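Local coordinates for oxidoreductase protein (Agrobacterium radiobacter, PDB 5UI9) that probably catalyses NAD-dependent oxidation or reduction of a small hydroxy acid substrate, as a member of the GFO/IDH/MocA oxidoreductase family, at residues 155-160 with 239-244; 259-264 with 276-281. All coordinates share one frame; numbering follows the deposited sequence.

Contact 1 of 2, residues 155-160 with 239-244; sequences FRSGFD and EPFPET
The rings of Phe-159 and Phe-241 lie face to face, centroids 4.1 Å apart and planes 13° from parallel. Phe-241 is sandwiched, since its opposite face carries CB of Pro-242, the next residue, which follows a cis peptide bond. Phe-155 completes the dense side: its CZ meets CD2 of Phe-241 at 3.7 Å, while the rim of its ring turns to Pro-242 O (CE2 to O 3.4 Å) and, in plane, to Thr-244 OG1. Its chi1 of -174° sets CG anti to the backbone N and brings the ring up to residues 241-244. This cluster joins the end of strand 148-156 in the large sheet of the GFO/IDH/MocA C-terminal domain to the loop before strand 245-250; Phe-241 comes within about 5 Å of the bound dihydroxy-methylpropanoic acid and meets Trp-288 of that pocket edge-to-face. The other side is polar and wetter. Here Glu-239 bends its chain to grip an ST turn: OE2 takes Ser-157 OG at 2.6 Å, from above the carboxylate plane, as well as Phe-241 N, and OE1 takes Gly-158 N at 2.9 Å on its syn side. A water at 2.7 Å also donates to Glu-239 OE1, beside the exposed Gly-158.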
loop_
_atom_site.group_PDB
_atom_site.type_symbol
_atom_site.label_atom_id
_atom_site.label_comp_id
_atom_site.label_asym_id
_atom_site.label_seq_id
_atom_site.Cartn_x
_atom_site.Cartn_y
_atom_site.Cartn_z
ATOM N N PHE A 155 -0.542 5.301 -8.073
ATOM C CA PHE A 155 -0.881 5.623 -9.459
ATOM C C PHE A 155 -0.904 4.293 -10.189
ATOM O O PHE A 155 0.152 3.762 -10.554
ATOM C CB PHE A 155 0.166 6.580 -10.048
ATOM C CG PHE A 155 -0.162 7.094 -11.438
ATOM C CD1 PHE A 155 0.036 6.303 -12.566
ATOM C CD2 PHE A 155 -0.604 8.404 -11.621
ATOM C CE1 PHE A 155 -0.248 6.785 -13.836
ATOM C CE2 PHE A 155 -0.883 8.889 -12.888
ATOM C CZ PHE A 155 -0.704 8.077 -13.997
ATOM N N ARG A 156 -2.102 3.735 -10.350
ATOM C CA ARG A 156 -2.286 2.430 -10.989
ATOM C C ARG A 156 -3.228 2.633 -12.165
ATOM O O ARG A 156 -4.359 3.079 -11.984
ATOM C CB ARG A 156 -2.859 1.402 -10.010
ATOM C CG ARG A 156 -2.113 1.318 -8.683
ATOM C CD ARG A 156 -2.497 0.062 -7.902
ATOM N NE ARG A 156 -1.829 -1.123 -8.456
ATOM C CZ ARG A 156 -0.545 -1.438 -8.275
ATOM N NH1 ARG A 156 0.265 -0.665 -7.548
ATOM N NH2 ARG A 156 -0.054 -2.536 -8.847
ATOM N N SER A 157 -2.735 2.315 -13.357
ATOM C CA SER A 157 -3.372 2.683 -14.615
ATOM C C SER A 157 -3.192 1.588 -15.654
ATOM O O SER A 157 -2.257 0.791 -15.565
ATOM C CB SER A 157 -2.740 3.973 -15.145
ATOM O OG SER A 157 -3.324 4.358 -16.372
ATOM N N GLY A 158 -4.114 1.550 -16.610
ATOM C CA GLY A 158 -3.979 0.747 -17.826
ATOM C C GLY A 158 -3.994 1.609 -19.082
ATOM O O GLY A 158 -4.271 1.107 -20.166
ATOM N N PHE A 159 -3.668 2.898 -18.935
ATOM C CA PHE A 159 -3.749 3.870 -20.031
ATOM C C PHE A 159 -2.615 3.634 -21.027
ATOM O O PHE A 159 -1.481 3.353 -20.630
ATOM C CB PHE A 159 -3.664 5.301 -19.473
ATOM C CG PHE A 159 -3.805 6.383 -20.514
ATOM C CD1 PHE A 159 -5.040 6.649 -21.096
ATOM C CD2 PHE A 159 -2.703 7.146 -20.900
ATOM C CE1 PHE A 159 -5.174 7.651 -22.053
ATOM C CE2 PHE A 159 -2.830 8.144 -21.855
ATOM C CZ PHE A 159 -4.067 8.400 -22.429
ATOM N N ASP A 160 -2.926 3.772 -22.316
ATOM C CA ASP A 160 -1.947 3.606 -23.385
ATOM C C ASP A 160 -1.102 4.891 -23.525
ATOM O O ASP A 160 -1.295 5.677 -24.458
ATOM C CB ASP A 160 -2.671 3.234 -24.694
ATOM C CG ASP A 160 -1.720 2.961 -25.861
ATOM O OD1 ASP A 160 -0.492 2.828 -25.664
ATOM O OD2 ASP A 160 -2.220 2.886 -27.001
ATOM N N GLU A 239 -10.926 3.803 -16.034
ATOM C CA GLU A 239 -9.512 4.170 -16.162
ATOM C C GLU A 239 -9.220 5.440 -15.350
ATOM O O GLU A 239 -9.729 6.507 -15.688
ATOM C CB GLU A 239 -9.149 4.383 -17.646
ATOM C CG GLU A 239 -7.722 4.861 -17.924
ATOM C CD GLU A 239 -6.669 4.076 -17.162
ATOM O OE1 GLU A 239 -6.611 2.838 -17.318
ATOM O OE2 GLU A 239 -5.901 4.700 -16.395
ATOM N N PRO A 240 -8.398 5.335 -14.285
ATOM C CA PRO A 240 -8.154 6.526 -13.461
ATOM C C PRO A 240 -7.115 7.543 -13.976
ATOM O O PRO A 240 -6.952 8.576 -13.330
ATOM C CB PRO A 240 -7.660 5.922 -12.145
ATOM C CG PRO A 240 -6.942 4.712 -12.572
ATOM C CD PRO A 240 -7.754 4.146 -13.697
ATOM N N PHE A 241 -6.412 7.263 -15.085
ATOM C CA PHE A 241 -5.335 8.144 -15.572
ATOM C C PHE A 241 -5.824 9.606 -15.666
ATOM O O PHE A 241 -6.902 9.831 -16.223
ATOM C CB PHE A 241 -4.820 7.665 -16.945
ATOM C CG PHE A 241 -3.733 8.534 -17.540
ATOM C CD1 PHE A 241 -4.053 9.632 -18.337
ATOM C CD2 PHE A 241 -2.389 8.246 -17.316
ATOM C CE1 PHE A 241 -3.059 10.436 -18.883
ATOM C CE2 PHE A 241 -1.389 9.046 -17.853
ATOM C CZ PHE A 241 -1.725 10.140 -18.644
ATOM N N PRO A 242 -5.081 10.601 -15.148
ATOM C CA PRO A 242 -3.764 10.482 -14.516
ATOM C C PRO A 242 -3.829 10.803 -13.018
ATOM O O PRO A 242 -3.001 11.570 -12.490
ATOM C CB PRO A 242 -2.976 11.568 -15.250
ATOM C CG PRO A 242 -3.989 12.661 -15.407
ATOM C CD PRO A 242 -5.353 12.006 -15.492
ATOM N N GLU A 243 -4.814 10.232 -12.336
ATOM C CA GLU A 243 -5.036 10.523 -10.930
ATOM C C GLU A 243 -4.110 9.714 -10.038
ATOM O O GLU A 243 -3.975 8.498 -10.212
ATOM C CB GLU A 243 -6.476 10.203 -10.535
ATOM C CG GLU A 243 -7.517 11.037 -11.244
ATOM C CD GLU A 243 -8.912 10.473 -11.072
ATOM O OE1 GLU A 243 -9.630 10.319 -12.078
ATOM O OE2 GLU A 243 -9.287 10.151 -9.932
ATOM N N THR A 244 -3.504 10.399 -9.070
ATOM C CA THR A 244 -2.777 9.774 -7.975
ATOM C C THR A 244 -3.693 9.738 -6.743
ATOM O O THR A 244 -4.169 10.786 -6.288
ATOM C CB THR A 244 -1.487 10.559 -7.647
ATOM O OG1 THR A 244 -0.646 10.630 -8.811
ATOM C CG2 THR A 244 -0.718 9.894 -6.497
HETATM O O HOH W 1 -4.487 5.705 -9.600
HETATM O O HOH W 2 -7.432 1.783 -19.671
#

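Contact 2 of 2, residues 259-264 with 276-281; sequences QGYRLE and ASPQLL
One face of the Tyr-261 ring receives the proline of the other segment: Pro-278 CD stands 3.6 Å from the ring centroid and 16° off the normal, a CH-pi contact displaced somewhat toward the CE2 side. The closest approach is Tyr-261 CE2 to Pro-278 CD at 3.5 Å, and the two side chains cross at about a right angle. Ser-277 OG approaches Tyr-261 CD2 obliquely at 3.7 Å, but its polar partner is Asp-275. Around the ring, Pro-132, Glu-243 and Asn-290 add further contacts, bringing in helix 131-141, the loop before strand 245-250 and helix 289-308.

Tyr-261 CG sits beside the backbone N (chi1 -51°), which brings the ring over to Ser-277 and Pro-278 while CB packs 3.6 Å from Ser-277 N. The backbone of the same residue has a positive phi, and Tyr-261 and Arg-262 both face Ser-258 in a G1 beta bulge at the start of strand 262-266. This strand pairs with the outermost strand 271-275, and the pairing runs on one step past its end through Ala-276 N to Tyr-261 O, 2.9 Å long with an N-H...O angle of 156°. Next to this bond, Leu-263 CB meets Ala-276 CB at 4.4 Å, and both residues also pack on helix 131-141.

The Ala-276 bond extends the strand pairing to the point where the chain departs, and dispersion and CH-pi attraction probably hold its proline to the aromatic face. The carbonyl oxygen of Ala-276 is buried here without any polar partner, probably at some energetic cost.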
loop_
_atom_site.group_PDB
_atom_site.type_symbol
_atom_site.label_atom_id
_atom_site.label_comp_id
_atom_site.label_asym_id
_atom_site.label_seq_id
_atom_site.Cartn_x
_atom_site.Cartn_y
_atom_site.Cartn_z
ATOM N N GLN A 259 -10.586 8.149 -6.190
ATOM C CA GLN A 259 -10.921 8.292 -7.618
ATOM C C GLN A 259 -12.003 9.349 -7.862
ATOM O O GLN A 259 -12.950 9.443 -7.106
ATOM C CB GLN A 259 -11.350 6.920 -8.193
ATOM C CG GLN A 259 -12.223 6.912 -9.457
ATOM C CD GLN A 259 -11.429 6.830 -10.745
ATOM O OE1 GLN A 259 -10.891 5.770 -11.079
ATOM N NE2 GLN A 259 -11.389 7.935 -11.502
ATOM N N GLY A 260 -11.858 10.112 -8.940
ATOM C CA GLY A 260 -12.778 11.203 -9.271
ATOM C C GLY A 260 -12.531 12.471 -8.468
ATOM O O GLY A 260 -13.417 13.311 -8.368
ATOM N N TYR A 261 -11.328 12.597 -7.901
ATOM C CA TYR A 261 -10.893 13.770 -7.130
ATOM C C TYR A 261 -11.735 14.073 -5.889
ATOM O O TYR A 261 -11.876 15.230 -5.490
ATOM C CB TYR A 261 -10.811 15.002 -8.032
ATOM C CG TYR A 261 -10.014 14.758 -9.281
ATOM C CD1 TYR A 261 -8.632 14.671 -9.221
ATOM C CD2 TYR A 261 -10.634 14.608 -10.525
ATOM C CE1 TYR A 261 -7.875 14.450 -10.360
ATOM C CE2 TYR A 261 -9.885 14.380 -11.678
ATOM C CZ TYR A 261 -8.505 14.308 -11.586
ATOM O OH TYR A 261 -7.735 14.075 -12.699
ATOM N N ARG A 262 -12.274 13.028 -5.272
ATOM C CA ARG A 262 -13.039 13.177 -4.048
ATOM C C ARG A 262 -12.084 13.197 -2.858
ATOM O O ARG A 262 -11.276 12.289 -2.699
ATOM C CB ARG A 262 -14.043 12.040 -3.918
ATOM C CG ARG A 262 -15.025 12.246 -2.776
ATOM C CD ARG A 262 -16.284 11.412 -2.942
ATOM N NE ARG A 262 -16.085 9.999 -2.609
ATOM C CZ ARG A 262 -16.049 9.493 -1.372
ATOM N NH1 ARG A 262 -16.190 10.272 -0.297
ATOM N NH2 ARG A 262 -15.867 8.183 -1.205
ATOM N N LEU A 263 -12.191 14.230 -2.026
ATOM C CA LEU A 263 -11.276 14.456 -0.908
ATOM C C LEU A 263 -12.033 14.361 0.417
ATOM O O LEU A 263 -12.806 15.260 0.762
ATOM C CB LEU A 263 -10.608 15.829 -1.061
ATOM C CG LEU A 263 -9.623 16.310 0.003
ATOM C CD1 LEU A 263 -8.506 15.303 0.217
ATOM C CD2 LEU A 263 -9.055 17.659 -0.415
ATOM N N GLU A 264 -11.816 13.260 1.136
ATOM C CA GLU A 264 -12.399 13.035 2.462
ATOM C C GLU A 264 -11.398 13.408 3.533
ATOM O O GLU A 264 -10.313 12.835 3.589
ATOM C CB GLU A 264 -12.769 11.569 2.666
ATOM C CG GLU A 264 -14.231 11.257 2.458
ATOM C CD GLU A 264 -14.550 9.800 2.741
ATOM O OE1 GLU A 264 -14.036 9.241 3.740
ATOM O OE2 GLU A 264 -15.321 9.217 1.953
ATOM N N ALA A 276 -12.091 18.075 -5.302
ATOM C CA ALA A 276 -10.774 18.614 -5.630
ATOM C C ALA A 276 -10.445 18.494 -7.128
ATOM O O ALA A 276 -9.271 18.410 -7.500
ATOM C CB ALA A 276 -9.714 17.919 -4.784
ATOM N N SER A 277 -11.472 18.503 -7.982
ATOM C CA SER A 277 -11.288 18.340 -9.420
ATOM C C SER A 277 -10.469 19.472 -10.026
ATOM O O SER A 277 -10.504 20.605 -9.538
ATOM C CB SER A 277 -12.629 18.286 -10.140
ATOM O OG SER A 277 -13.305 17.094 -9.835
ATOM N N PRO A 278 -9.746 19.174 -11.113
ATOM C CA PRO A 278 -9.010 20.220 -11.789
ATOM C C PRO A 278 -9.928 21.033 -12.684
ATOM O O PRO A 278 -11.018 20.590 -13.045
ATOM C CB PRO A 278 -8.007 19.435 -12.630
ATOM C CG PRO A 278 -8.750 18.200 -12.998
ATOM C CD PRO A 278 -9.612 17.879 -11.804
ATOM N N GLN A 279 -9.470 22.224 -13.025
ATOM C CA GLN A 279 -10.111 23.043 -14.028
ATOM C C GLN A 279 -9.890 22.425 -15.400
ATOM O O GLN A 279 -9.034 21.550 -15.581
ATOM C CB GLN A 279 -9.532 24.460 -13.997
ATOM C CG GLN A 279 -9.827 25.214 -12.707
ATOM C CD GLN A 279 -9.328 26.650 -12.748
ATOM O OE1 GLN A 279 -10.111 27.599 -12.656
ATOM N NE2 GLN A 279 -8.024 26.813 -12.907
ATOM N N LEU A 280 -10.674 22.893 -16.362
ATOM C CA LEU A 280 -10.542 22.484 -17.741
ATOM C C LEU A 280 -10.199 23.723 -18.556
ATOM O O LEU A 280 -11.068 24.553 -18.849
ATOM C CB LEU A 280 -11.845 21.838 -18.224
ATOM C CG LEU A 280 -11.839 21.227 -19.628
ATOM C CD1 LEU A 280 -10.801 20.114 -19.742
ATOM C CD2 LEU A 280 -13.233 20.706 -19.957
ATOM N N LEU A 281 -8.928 23.854 -18.918
ATOM C CA LEU A 281 -8.472 25.011 -19.674
ATOM C C LEU A 281 -8.991 24.914 -21.105
ATOM O O LEU A 281 -9.348 23.819 -21.570
ATOM C CB LEU A 281 -6.948 25.105 -19.635
ATOM C CG LEU A 281 -6.351 25.271 -18.226
ATOM C CD1 LEU A 281 -4.832 25.249 -18.291
ATOM C CD2 LEU A 281 -6.853 26.550 -17.558
#

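Both contacts belong to the same mixed sheet, with centres about 14 Å apart. Contact 1 is largely buried and lies near the bound ligands; contact 2 is partly exposed, at the strand 271-275 end of the sheet, its tyrosine about 12 Å from both NAD and the bound acid. Aromatic stacking with a partly exposed carboxylate network at its margin marks the former, whereas the latter relies on one cross-segment hydrogen bond and a proline-tyrosine contact. Glu-243 joins them directly: its OE2 lies 2.8 Å from Gly-260 N, a probable hydrogen bond, and its CG packs against Tyr-261 OH. Contact 1 also reaches the subunit interface through Arg-156, which forms a salt bridge with Asp-249 of the second subunit; contact 2 touches no other chain of the assembly.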